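Local coordinates for protein citrate lyase, subunit 1 (Methanothrix soehngenii, PDB 6ZNW) that probably takes part in the ATP-citrate lyase reaction, which interconverts citrate, ATP and CoA with oxaloacetate, acetyl-CoA, ADP and phosphate, at residues 276-281 with 303-308; 119-124 with 197-202; 6-11 with 212-217. All coordinates share one frame; numbering follows the deposited sequence.

From the N terminus, the chain first runs through 6-11, whose partner, 212-217, lies 201 residues further on. That pairing, contact 3, closes a long loop. Contact 2 is nested inside this loop and joins 119-124 to 197-202. The two touch, because strands 195-206 and 209-220 are neighbours in one antiparallel sheet of the ATP-grasp part, and Glu199 N lies 2.8 Å from Val216 O. Contact 1 follows in series. It closes a short loop of 21 residues in the citrate-binding part and ties the start of helix 280-292 to strand 301-306. Its nearest atoms are about 22 Å from those of either other contact.

Contact 1 (276-281 with 303-308); sequences MVAGGG and GEYSGD. With MG (magnesium ion), chain D; PO4 (phosphate ion), chain E.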
ATOM      1  N   MET A 276      24.865  47.879  27.677  1.00 97.99           N
ATOM      2  CA  MET A 276      23.978  47.041  26.893  1.00 96.52           C
ATOM      3  C   MET A 276      22.855  46.671  27.834  1.00 94.38           C
ATOM      4  O   MET A 276      22.861  45.602  28.448  1.00 94.77           O
ATOM      5  CB  MET A 276      24.657  45.797  26.336  1.00 97.27           C
ATOM      6  CG  MET A 276      23.780  45.095  25.320  1.00 99.90           C
ATOM      7  SD  MET A 276      24.523  43.697  24.457  1.00106.18           S
ATOM      8  CE  MET A 276      26.219  44.286  24.278  1.00106.76           C
ATOM      9  N   VAL A 277      21.928  47.607  28.004  1.00 91.91           N
ATOM     10  CA  VAL A 277      20.822  47.463  28.923  1.00 90.08           C
ATOM     11  C   VAL A 277      19.555  47.112  28.189  1.00 88.91           C
ATOM     12  O   VAL A 277      19.275  47.665  27.127  1.00 88.78           O
ATOM     13  CB  VAL A 277      20.658  48.761  29.758  1.00 90.03           C
ATOM     14  CG1 VAL A 277      19.511  48.626  30.755  1.00 90.44           C
ATOM     15  CG2 VAL A 277      21.956  49.102  30.475  1.00 89.79           C
ATOM     16  N   ALA A 278      18.786  46.187  28.762  1.00 87.97           N
ATOM     17  CA  ALA A 278      17.510  45.781  28.221  1.00 87.38           C
ATOM     18  C   ALA A 278      16.395  46.748  28.676  1.00 87.05           C
ATOM     19  O   ALA A 278      16.267  47.038  29.865  1.00 86.48           O
ATOM     20  CB  ALA A 278      17.192  44.378  28.677  1.00 87.41           C
ATOM     21  N   GLY A 279      15.600  47.224  27.722  1.00 86.92           N
ATOM     22  CA  GLY A 279      14.456  48.085  27.980  1.00 87.15           C
ATOM     23  C   GLY A 279      14.687  49.579  27.837  1.00 87.58           C
ATOM     24  O   GLY A 279      15.767  50.081  28.143  1.00 87.80           O
ATOM     25  N   GLY A 280      13.654  50.292  27.399  1.00 87.32           N
ATOM     26  CA  GLY A 280      13.686  51.741  27.263  1.00 87.73           C
ATOM     27  C   GLY A 280      13.766  52.402  28.625  1.00 88.27           C
ATOM     28  O   GLY A 280      14.573  53.308  28.834  1.00 88.17           O
ATOM     29  N   GLY A 281      12.961  51.906  29.564  1.00 88.52           N
ATOM     30  CA  GLY A 281      12.890  52.404  30.933  1.00 89.23           C
ATOM     31  C   GLY A 281      14.165  52.208  31.726  1.00 89.98           C
ATOM     32  O   GLY A 281      14.722  53.167  32.253  1.00 90.67           O
ATOM     33  N   GLY A 303      22.004  52.996  24.603  1.00 94.99           N
ATOM     34  CA  GLY A 303      21.400  51.926  23.827  1.00 94.33           C
ATOM     35  C   GLY A 303      20.337  51.159  24.576  1.00 92.82           C
ATOM     36  O   GLY A 303      20.173  51.333  25.784  1.00 92.85           O
ATOM     37  N   GLU A 304      19.605  50.307  23.847  1.00 91.09           N
ATOM     38  CA  GLU A 304      18.589  49.416  24.410  1.00 89.38           C
ATOM     39  C   GLU A 304      18.173  48.337  23.450  1.00 87.27           C
ATOM     40  O   GLU A 304      18.163  48.530  22.240  1.00 87.24           O
ATOM     41  CB  GLU A 304      17.346  50.138  24.987  1.00 91.08           C
ATOM     42  CG  GLU A 304      16.315  50.581  23.965  1.00 94.46           C
ATOM     43  CD  GLU A 304      15.023  49.795  23.869  1.00 98.54           C
ATOM     44  OE1 GLU A 304      14.083  50.315  23.229  1.00 99.58           O
ATOM     45  OE2 GLU A 304      14.951  48.656  24.380  1.00100.36           O
ATOM     46  N   TYR A 305      17.834  47.184  24.019  1.00 85.22           N
ATOM     47  CA  TYR A 305      17.263  46.045  23.341  1.00 83.56           C
ATOM     48  C   TYR A 305      16.113  45.542  24.221  1.00 82.37           C
ATOM     49  O   TYR A 305      16.209  45.580  25.443  1.00 81.88           O
ATOM     50  CB  TYR A 305      18.299  44.942  23.027  1.00 83.16           C
ATOM     51  CG  TYR A 305      18.740  44.136  24.229  1.00 83.38           C
ATOM     52  CD1 TYR A 305      19.704  44.622  25.103  1.00 84.21           C
ATOM     53  CD2 TYR A 305      18.163  42.904  24.513  1.00 83.77           C
ATOM     54  CE1 TYR A 305      20.090  43.898  26.223  1.00 85.14           C
ATOM     55  CE2 TYR A 305      18.536  42.176  25.635  1.00 84.55           C
ATOM     56  CZ  TYR A 305      19.516  42.666  26.476  1.00 85.75           C
ATOM     57  OH  TYR A 305      19.896  41.954  27.582  1.00 87.42           O
ATOM     58  N   SER A 306      15.006  45.154  23.604  1.00 81.57           N
ATOM     59  CA  SER A 306      13.833  44.645  24.305  1.00 81.44           C
ATOM     60  C   SER A 306      12.843  43.991  23.294  1.00 80.99           C
ATOM     61  O   SER A 306      13.175  43.868  22.114  1.00 80.93           O
ATOM     62  CB  SER A 306      13.194  45.732  25.179  1.00 82.24           C
ATOM     63  OG  SER A 306      12.798  46.908  24.498  1.00 84.77           O
ATOM     64  N   GLY A 307      11.684  43.533  23.756  1.00 80.33           N
ATOM     65  CA  GLY A 307      10.693  42.924  22.880  1.00 80.33           C
ATOM     66  C   GLY A 307      11.081  41.544  22.392  1.00 80.18           C
ATOM     67  O   GLY A 307      10.718  41.142  21.282  1.00 80.25           O
ATOM     68  N   ASP A 308      11.821  40.811  23.237  1.00 79.82           N
ATOM     69  CA  ASP A 308      12.310  39.455  22.994  1.00 80.27           C
ATOM     70  C   ASP A 308      13.055  39.281  21.645  1.00 80.89           C
ATOM     71  O   ASP A 308      12.584  38.558  20.758  1.00 80.43           O
ATOM     72  CB  ASP A 308      11.175  38.421  23.151  1.00 81.44           C
ATOM     73  CG  ASP A 308      11.619  36.967  23.249  1.00 84.36           C
ATOM     74  OD1 ASP A 308      12.763  36.717  23.713  1.00 84.43           O
ATOM     75  OD2 ASP A 308      10.819  36.081  22.874  1.00 85.89           O
TER
HETATM   76 MG    MG D 502      10.937  47.800  24.928  1.00113.97          MG
HETATM   77  P   PO4 E 503      10.513  49.094  28.010  1.00107.20           P
HETATM   78  O1  PO4 E 503      11.430  48.754  26.736  1.00107.28           O
HETATM   79  O2  PO4 E 503      11.360  49.645  29.167  1.00107.06           O
HETATM   80  O3  PO4 E 503       9.869  47.745  28.584  1.00107.47           O
HETATM   81  O4  PO4 E 503       9.355  50.142  27.656  1.00106.60           O
HETATM   82  O   HOH W   1      11.234  49.545  23.931  1.00 98.34           O
HETATM   83  O   HOH W   2       9.067  48.634  25.243  1.00 73.43           O
HETATM   84  O   HOH W   3      10.226  46.803  23.150  1.00 97.94           O
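Ala278 sits over one face of the Tyr305 ring. Its CB makes a CH-pi contact and comes within 3.6 Å of Tyr305 CZ, offset toward the rim. The Met276 and Tyr305 side chains cross at about a right angle, with Met276 CG 4.0 Å from Tyr305 CE1. The Met276 sulfur approaches obliquely in a Met-aromatic contact, while Met276 O lies at the ring edge in plane. The Tyr305 chi1 of 74° sets CG between the backbone N and the carbonyl carbon and turns the ring under Ala278. Gly279 N donates to Tyr305 O at 2.9 Å, from above the carbonyl plane. This glycine-rich turn begins helix 280-292 of the citrate-binding part and holds a phosphate ion, probably from the crystallisation liquor, at the helix N terminus. Gly280 N donates to phosphate O1 at 2.8 Å, nearly straight at 173°, and Gly281 N to O2. Phosphate O1 and Ser306 OG both bind the magnesium ion, OG at 2.1 Å. Ser306 OG donates to the syn lone pair of Glu304 OE2 at 2.8 Å. Glu304 OE1 accepts from water 1, itself a magnesium ligand, and from Ser261. An alanine in place of Glu304 would probably leave the Ser306 hydroxyl and water 1 without these acceptors, and both magnesium ligands freer to turn. A citrate ion, probably of the same origin, lies beside Ser306 and accepts from Gly307 N.

Contact 2 (119-124 with 197-202); sequences YVAISS and YVEINP
Strand 119-124 and strand 197-200 are antiparallel neighbours in the main sheet of the ATP-grasp part, and Val120 pairs with Ile200 across them. The two strand axes come within 4.7 Å, their N-to-C directions 174° apart. Val120-Ile200 is a hydrogen-bonded pair. Ile200 N donates to Val120 O at 2.8 Å, and Val120 N returns a bond to Ile200 O at 3.1 Å. Ile122-Val198 repeats the pattern, with Ile122 N to Val198 O at 2.9 Å. Between them Ala121 and Glu199 form a non-hydrogen-bonded pair, where Ala121 CA comes within 3.2 Å of Val198 O. On one face the aliphatic side chains of each hydrogen-bonded pair lie side by side and point the same way. Val120 CG1 meets Ile200 CB at 3.8 Å. Val198 CG1, set between its backbone N and carbonyl carbon (chi1 69°), lies 3.7 Å from Ile122 CB. Helix 176-192 packs on this face. The other face carries Ala121, Glu199 and Tyr197. Here Tyr197 OH donates to the anti lone pair of Glu199 OE1, which lies in the plane of the ring at its edge. An antiparallel sheet with an apolar face packed on a helix, as here, is consistent with the ATP-grasp domain assigned to this part.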
ATOM      1  N   TYR A 119       2.673  84.005  10.508  1.00164.40           N
ATOM      2  CA  TYR A 119       3.222  82.796  11.098  1.00162.65           C
ATOM      3  C   TYR A 119       2.139  81.735  11.249  1.00159.86           C
ATOM      4  O   TYR A 119       1.028  82.054  11.659  1.00159.97           O
ATOM      5  CB  TYR A 119       3.841  83.106  12.486  1.00163.12           C
ATOM      6  CG  TYR A 119       4.616  84.408  12.582  1.00164.26           C
ATOM      7  CD1 TYR A 119       5.979  84.451  12.320  1.00165.22           C
ATOM      8  CD2 TYR A 119       3.992  85.591  12.954  1.00165.53           C
ATOM      9  CE1 TYR A 119       6.693  85.643  12.399  1.00166.18           C
ATOM     10  CE2 TYR A 119       4.689  86.791  13.016  1.00166.39           C
ATOM     11  CZ  TYR A 119       6.044  86.812  12.749  1.00167.22           C
ATOM     12  OH  TYR A 119       6.741  87.992  12.837  1.00168.91           O
ATOM     13  N   VAL A 120       2.457  80.481  10.922  1.00157.18           N
ATOM     14  CA  VAL A 120       1.527  79.365  11.084  1.00155.14           C
ATOM     15  C   VAL A 120       2.272  78.128  11.590  1.00152.31           C
ATOM     16  O   VAL A 120       3.356  77.823  11.101  1.00152.19           O
ATOM     17  CB  VAL A 120       0.628  79.075   9.846  1.00156.02           C
ATOM     18  CG1 VAL A 120       1.450  78.650   8.634  1.00156.76           C
ATOM     19  CG2 VAL A 120      -0.440  78.032  10.170  1.00156.39           C
ATOM     20  N   ALA A 121       1.728  77.451  12.609  1.00149.97           N
ATOM     21  CA  ALA A 121       2.356  76.248  13.149  1.00147.84           C
ATOM     22  C   ALA A 121       1.333  75.219  13.587  1.00145.44           C
ATOM     23  O   ALA A 121       0.339  75.569  14.209  1.00145.59           O
ATOM     24  CB  ALA A 121       3.277  76.593  14.309  1.00147.89           C
ATOM     25  N   ILE A 122       1.564  73.944  13.249  1.00143.01           N
ATOM     26  CA  ILE A 122       0.679  72.869  13.677  1.00141.01           C
ATOM     27  C   ILE A 122       1.470  71.879  14.523  1.00138.49           C
ATOM     28  O   ILE A 122       2.535  71.401  14.129  1.00138.41           O
ATOM     29  CB  ILE A 122      -0.120  72.182  12.536  1.00141.55           C
ATOM     30  CG1 ILE A 122      -0.726  73.209  11.562  1.00142.53           C
ATOM     31  CG2 ILE A 122      -1.203  71.264  13.107  1.00141.97           C
ATOM     32  CD1 ILE A 122      -1.202  72.624  10.267  1.00143.73           C
ATOM     33  N   SER A 123       0.967  71.649  15.723  1.00136.29           N
ATOM     34  CA  SER A 123       1.506  70.742  16.724  1.00134.73           C
ATOM     35  C   SER A 123       0.326  69.945  17.301  1.00132.65           C
ATOM     36  O   SER A 123      -0.822  70.351  17.131  1.00132.30           O
ATOM     37  CB  SER A 123       2.178  71.542  17.835  1.00135.95           C
ATOM     38  OG  SER A 123       3.205  70.786  18.454  1.00138.03           O
ATOM     39  N   SER A 124       0.594  68.823  17.981  1.00130.99           N
ATOM     40  CA  SER A 124      -0.490  68.015  18.538  1.00129.65           C
ATOM     41  C   SER A 124      -0.469  67.904  20.052  1.00128.40           C
ATOM     42  O   SER A 124       0.585  67.990  20.671  1.00128.18           O
ATOM     43  CB  SER A 124      -0.500  66.634  17.900  1.00130.32           C
ATOM     44  OG  SER A 124      -0.683  66.713  16.497  1.00131.66           O
ATOM     45  N   TYR A 197       5.047  67.941  13.570  1.00145.82           N
ATOM     46  CA  TYR A 197       5.236  69.371  13.713  1.00148.24           C
ATOM     47  C   TYR A 197       5.485  70.030  12.353  1.00151.05           C
ATOM     48  O   TYR A 197       6.222  69.502  11.524  1.00150.88           O
ATOM     49  CB  TYR A 197       6.422  69.659  14.646  1.00148.08           C
ATOM     50  CG  TYR A 197       6.645  71.132  14.897  1.00148.49           C
ATOM     51  CD1 TYR A 197       5.817  71.844  15.753  1.00149.29           C
ATOM     52  CD2 TYR A 197       7.682  71.815  14.280  1.00149.22           C
ATOM     53  CE1 TYR A 197       6.007  73.201  15.979  1.00150.15           C
ATOM     54  CE2 TYR A 197       7.889  73.170  14.503  1.00150.01           C
ATOM     55  CZ  TYR A 197       7.048  73.862  15.356  1.00150.98           C
ATOM     56  OH  TYR A 197       7.245  75.203  15.593  1.00152.82           O
ATOM     57  N   VAL A 198       4.874  71.194  12.138  1.00153.52           N
ATOM     58  CA  VAL A 198       5.075  72.011  10.943  1.00156.54           C
ATOM     59  C   VAL A 198       5.059  73.486  11.351  1.00159.13           C
ATOM     60  O   VAL A 198       4.254  73.890  12.183  1.00159.11           O
ATOM     61  CB  VAL A 198       4.125  71.690   9.754  1.00157.79           C
ATOM     62  CG1 VAL A 198       2.684  72.084  10.058  1.00158.64           C
ATOM     63  CG2 VAL A 198       4.601  72.363   8.470  1.00158.27           C
ATOM     64  N   GLU A 199       5.996  74.268  10.829  1.00161.27           N
ATOM     65  CA  GLU A 199       6.096  75.683  11.149  1.00163.73           C
ATOM     66  C   GLU A 199       6.506  76.462   9.918  1.00166.24           C
ATOM     67  O   GLU A 199       7.560  76.198   9.348  1.00166.84           O
ATOM     68  CB  GLU A 199       7.122  75.912  12.268  1.00166.03           C
ATOM     69  CG  GLU A 199       7.303  77.368  12.657  1.00171.45           C
ATOM     70  CD  GLU A 199       8.634  77.655  13.320  1.00177.50           C
ATOM     71  OE1 GLU A 199       8.849  77.163  14.452  1.00179.46           O
ATOM     72  OE2 GLU A 199       9.469  78.357  12.703  1.00178.11           O
ATOM     73  N   ILE A 200       5.668  77.404   9.493  1.00167.60           N
ATOM     74  CA  ILE A 200       5.975  78.282   8.378  1.00169.55           C
ATOM     75  C   ILE A 200       6.083  79.670   8.984  1.00171.57           C
ATOM     76  O   ILE A 200       5.070  80.312   9.274  1.00171.71           O
ATOM     77  CB  ILE A 200       4.948  78.197   7.225  1.00170.13           C
ATOM     78  CG1 ILE A 200       4.729  76.723   6.804  1.00171.04           C
ATOM     79  CG2 ILE A 200       5.420  79.052   6.048  1.00170.58           C
ATOM     80  CD1 ILE A 200       3.495  76.461   6.014  1.00172.30           C
ATOM     81  N   ASN A 201       7.322  80.070   9.297  1.00172.97           N
ATOM     82  CA  ASN A 201       7.630  81.332   9.953  1.00174.88           C
ATOM     83  C   ASN A 201       8.750  82.041   9.219  1.00176.09           C
ATOM     84  O   ASN A 201       9.926  81.801   9.497  1.00176.43           O
ATOM     85  CB  ASN A 201       8.057  81.103  11.409  1.00176.97           C
ATOM     86  CG  ASN A 201       6.937  81.001  12.424  1.00181.58           C
ATOM     87  OD1 ASN A 201       5.875  80.414  12.183  1.00183.01           O
ATOM     88  ND2 ASN A 201       7.171  81.549  13.613  1.00182.76           N
ATOM     89  N   PRO A 202       8.412  82.896   8.250  1.00176.51           N
ATOM     90  CA  PRO A 202       7.068  83.341   7.873  1.00177.14           C
ATOM     91  C   PRO A 202       6.544  82.814   6.527  1.00177.99           C
ATOM     92  O   PRO A 202       7.251  82.135   5.787  1.00177.74           O
ATOM     93  CB  PRO A 202       7.261  84.871   7.810  1.00177.77           C
ATOM     94  CG  PRO A 202       8.732  85.050   7.344  1.00178.03           C
ATOM     95  CD  PRO A 202       9.431  83.699   7.558  1.00176.17           C
TER

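Contact 3 (6-11 with 212-217); sequences IREYDA and PLDMVA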
ATOM      1  N   ILE A   6      13.171  67.200   9.376  1.00125.63           N
ATOM      2  CA  ILE A   6      13.496  67.093   7.954  1.00127.70           C
ATOM      3  C   ILE A   6      13.989  68.434   7.397  1.00130.31           C
ATOM      4  O   ILE A   6      13.649  69.497   7.929  1.00130.38           O
ATOM      5  CB  ILE A   6      12.325  66.511   7.111  1.00127.95           C
ATOM      6  CG1 ILE A   6      11.038  67.359   7.240  1.00128.69           C
ATOM      7  CG2 ILE A   6      12.061  65.051   7.462  1.00128.36           C
ATOM      8  CD1 ILE A   6      10.003  67.094   6.149  1.00129.68           C
ATOM      9  N   ARG A   7      14.793  68.382   6.327  1.00132.06           N
ATOM     10  CA  ARG A   7      15.322  69.579   5.691  1.00134.23           C
ATOM     11  C   ARG A   7      14.201  70.447   5.148  1.00136.50           C
ATOM     12  O   ARG A   7      13.181  69.925   4.693  1.00136.78           O
ATOM     13  CB  ARG A   7      16.291  69.211   4.547  1.00135.50           C
ATOM     14  CG  ARG A   7      17.534  68.488   5.030  1.00138.51           C
ATOM     15  CD  ARG A   7      18.683  68.549   4.052  1.00142.27           C
ATOM     16  NE  ARG A   7      19.945  68.286   4.745  1.00145.21           N
ATOM     17  CZ  ARG A   7      20.571  67.115   4.753  1.00146.68           C
ATOM     18  NH1 ARG A   7      21.703  66.968   5.427  1.00145.53           N
ATOM     19  NH2 ARG A   7      20.080  66.087   4.072  1.00147.01           N
ATOM     20  N   GLU A   8      14.393  71.778   5.196  1.00137.95           N
ATOM     21  CA  GLU A   8      13.514  72.816   4.638  1.00140.02           C
ATOM     22  C   GLU A   8      13.223  72.478   3.159  1.00141.58           C
ATOM     23  O   GLU A   8      12.084  72.593   2.718  1.00141.69           O
ATOM     24  CB  GLU A   8      14.198  74.204   4.752  1.00142.83           C
ATOM     25  CG  GLU A   8      13.263  75.396   4.608  1.00149.87           C
ATOM     26  CD  GLU A   8      13.918  76.766   4.708  1.00160.78           C
ATOM     27  OE1 GLU A   8      14.902  76.913   5.468  1.00164.55           O
ATOM     28  OE2 GLU A   8      13.438  77.705   4.032  1.00162.97           O
ATOM     29  N   TYR A   9      14.255  71.984   2.434  1.00142.53           N
ATOM     30  CA  TYR A   9      14.186  71.529   1.050  1.00143.86           C
ATOM     31  C   TYR A   9      13.103  70.455   0.895  1.00143.79           C
ATOM     32  O   TYR A   9      12.248  70.585   0.021  1.00143.89           O
ATOM     33  CB  TYR A   9      15.560  70.980   0.607  1.00145.01           C
ATOM     34  CG  TYR A   9      15.549  70.330  -0.760  1.00147.53           C
ATOM     35  CD1 TYR A   9      15.470  71.097  -1.915  1.00149.60           C
ATOM     36  CD2 TYR A   9      15.644  68.954  -0.898  1.00149.14           C
ATOM     37  CE1 TYR A   9      15.478  70.508  -3.174  1.00151.21           C
ATOM     38  CE2 TYR A   9      15.632  68.352  -2.150  1.00150.72           C
ATOM     39  CZ  TYR A   9      15.545  69.131  -3.287  1.00152.55           C
ATOM     40  OH  TYR A   9      15.558  68.548  -4.533  1.00155.31           O
ATOM     41  N   ASP A  10      13.130  69.419   1.763  1.00143.38           N
ATOM     42  CA  ASP A  10      12.186  68.301   1.765  1.00143.57           C
ATOM     43  C   ASP A  10      10.772  68.724   2.167  1.00143.63           C
ATOM     44  O   ASP A  10       9.811  68.299   1.531  1.00143.42           O
ATOM     45  CB  ASP A  10      12.681  67.175   2.695  1.00145.10           C
ATOM     46  CG  ASP A  10      13.967  66.511   2.255  1.00149.08           C
ATOM     47  OD1 ASP A  10      14.150  66.322   1.032  1.00149.52           O
ATOM     48  OD2 ASP A  10      14.781  66.152   3.138  1.00151.21           O
ATOM     49  N   ALA A  11      10.644  69.548   3.216  1.00143.95           N
ATOM     50  CA  ALA A  11       9.346  70.012   3.698  1.00145.20           C
ATOM     51  C   ALA A  11       8.628  70.896   2.661  1.00146.95           C
ATOM     52  O   ALA A  11       7.431  70.718   2.428  1.00147.15           O
ATOM     53  CB  ALA A  11       9.516  70.758   5.011  1.00145.18           C
ATOM     54  N   PRO A 212       5.499  80.080   1.054  1.00176.45           N
ATOM     55  CA  PRO A 212       6.225  79.856   2.320  1.00175.36           C
ATOM     56  C   PRO A 212       7.676  80.359   2.246  1.00174.11           C
ATOM     57  O   PRO A 212       8.372  80.048   1.282  1.00174.44           O
ATOM     58  CB  PRO A 212       6.179  78.333   2.481  1.00176.18           C
ATOM     59  CG  PRO A 212       6.104  77.805   1.091  1.00176.86           C
ATOM     60  CD  PRO A 212       5.422  78.849   0.241  1.00175.60           C
ATOM     61  N   LEU A 213       8.143  81.137   3.243  1.00172.54           N
ATOM     62  CA  LEU A 213       9.515  81.675   3.213  1.00171.44           C
ATOM     63  C   LEU A 213      10.516  80.839   4.020  1.00169.42           C
ATOM     64  O   LEU A 213      11.650  80.652   3.582  1.00169.57           O
ATOM     65  CB  LEU A 213       9.569  83.153   3.630  1.00171.97           C
ATOM     66  CG  LEU A 213       8.791  84.139   2.767  1.00174.03           C
ATOM     67  CD1 LEU A 213       8.953  85.542   3.296  1.00175.14           C
ATOM     68  CD2 LEU A 213       9.263  84.106   1.319  1.00174.82           C
ATOM     69  N   ASP A 214      10.111  80.361   5.199  1.00167.33           N
ATOM     70  CA  ASP A 214      10.931  79.467   6.019  1.00165.36           C
ATOM     71  C   ASP A 214      10.063  78.334   6.497  1.00163.12           C
ATOM     72  O   ASP A 214       8.896  78.550   6.832  1.00164.12           O
ATOM     73  CB  ASP A 214      11.597  80.158   7.220  1.00166.99           C
ATOM     74  CG  ASP A 214      12.472  79.203   8.030  1.00170.51           C
ATOM     75  OD1 ASP A 214      13.581  78.869   7.560  1.00170.48           O
ATOM     76  OD2 ASP A 214      12.024  78.753   9.106  1.00173.22           O
ATOM     77  N   MET A 215      10.632  77.122   6.555  1.00159.64           N
ATOM     78  CA  MET A 215       9.887  75.962   6.965  1.00156.88           C
ATOM     79  C   MET A 215      10.675  75.019   7.885  1.00153.09           C
ATOM     80  O   MET A 215      11.814  74.662   7.603  1.00153.56           O
ATOM     81  CB  MET A 215       9.380  75.216   5.727  1.00157.65           C
ATOM     82  CG  MET A 215       8.205  74.315   6.013  1.00158.89           C
ATOM     83  SD  MET A 215       7.403  73.795   4.481  1.00160.83           S
ATOM     84  CE  MET A 215       6.187  72.719   5.112  1.00160.56           C
ATOM     85  N   VAL A 216      10.060  74.646   9.004  1.00149.00           N
ATOM     86  CA  VAL A 216      10.622  73.726   9.984  1.00145.85           C
ATOM     87  C   VAL A 216       9.600  72.609  10.107  1.00141.80           C
ATOM     88  O   VAL A 216       8.416  72.893  10.292  1.00141.64           O
ATOM     89  CB  VAL A 216      10.894  74.420  11.343  1.00146.56           C
ATOM     90  CG1 VAL A 216      11.080  73.406  12.466  1.00147.06           C
ATOM     91  CG2 VAL A 216      12.106  75.326  11.251  1.00147.13           C
ATOM     92  N   ALA A 217      10.028  71.352   9.947  1.00138.37           N
ATOM     93  CA  ALA A 217       9.093  70.236  10.019  1.00135.19           C
ATOM     94  C   ALA A 217       9.673  69.001  10.645  1.00131.09           C
ATOM     95  O   ALA A 217      10.858  68.724  10.504  1.00131.29           O
ATOM     96  CB  ALA A 217       8.563  69.907   8.634  1.00135.48           C
TER
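The carboxylates of Glu8 and Asp214 are the flat groups that meet here. The two side chains cross at about a right angle, and their carboxylate planes are 73° apart. The contact belongs to the ATP-grasp part of the chain. There strand 3-6 borders strand 209-220 at the end of the antiparallel sheet, and helix 8-18 starts straight after it.

Glu8 OE1 is 3.2 Å from Asp214 OD1. Both atoms are acceptors, so this is a like-charge approach and not a bond. The Glu8 side chain is extended, with CG anti to the backbone N (chi1 -162°), which carries the carboxylate across to the loop at Leu213 and Asp214. On the way, Glu8 CG passes 3.4 Å from Met215 O. The other oxygen, OE2, forms a salt bridge with Lys59, whose NZ also donates to Leu213 O. That lysine probably eases the crowding of negative charge. Arg7 is the N-cap of the helix. The amides of its first turn, Glu8 N and Tyr9 N, donate to the carboxylate of Asp61.

Beyond the carboxylates the meeting is apolar. Ala11 points toward the strand and sets its CB 3.8 Å from Ala217 CB. Met215 is extended and runs alongside Ala11, with SD 3.7 Å from Ala11 CB. Its methyl CE comes to 3.6 Å from Ala11 O. Ile6, at the end of strand 3-6, adds to the group, its CG1 lying 3.8 Å from Ala217 CB. One backbone bond joins the two segments: Ile6 N donates to Ala217 O at 3.0 Å, with an angle of 159° at the hydrogen.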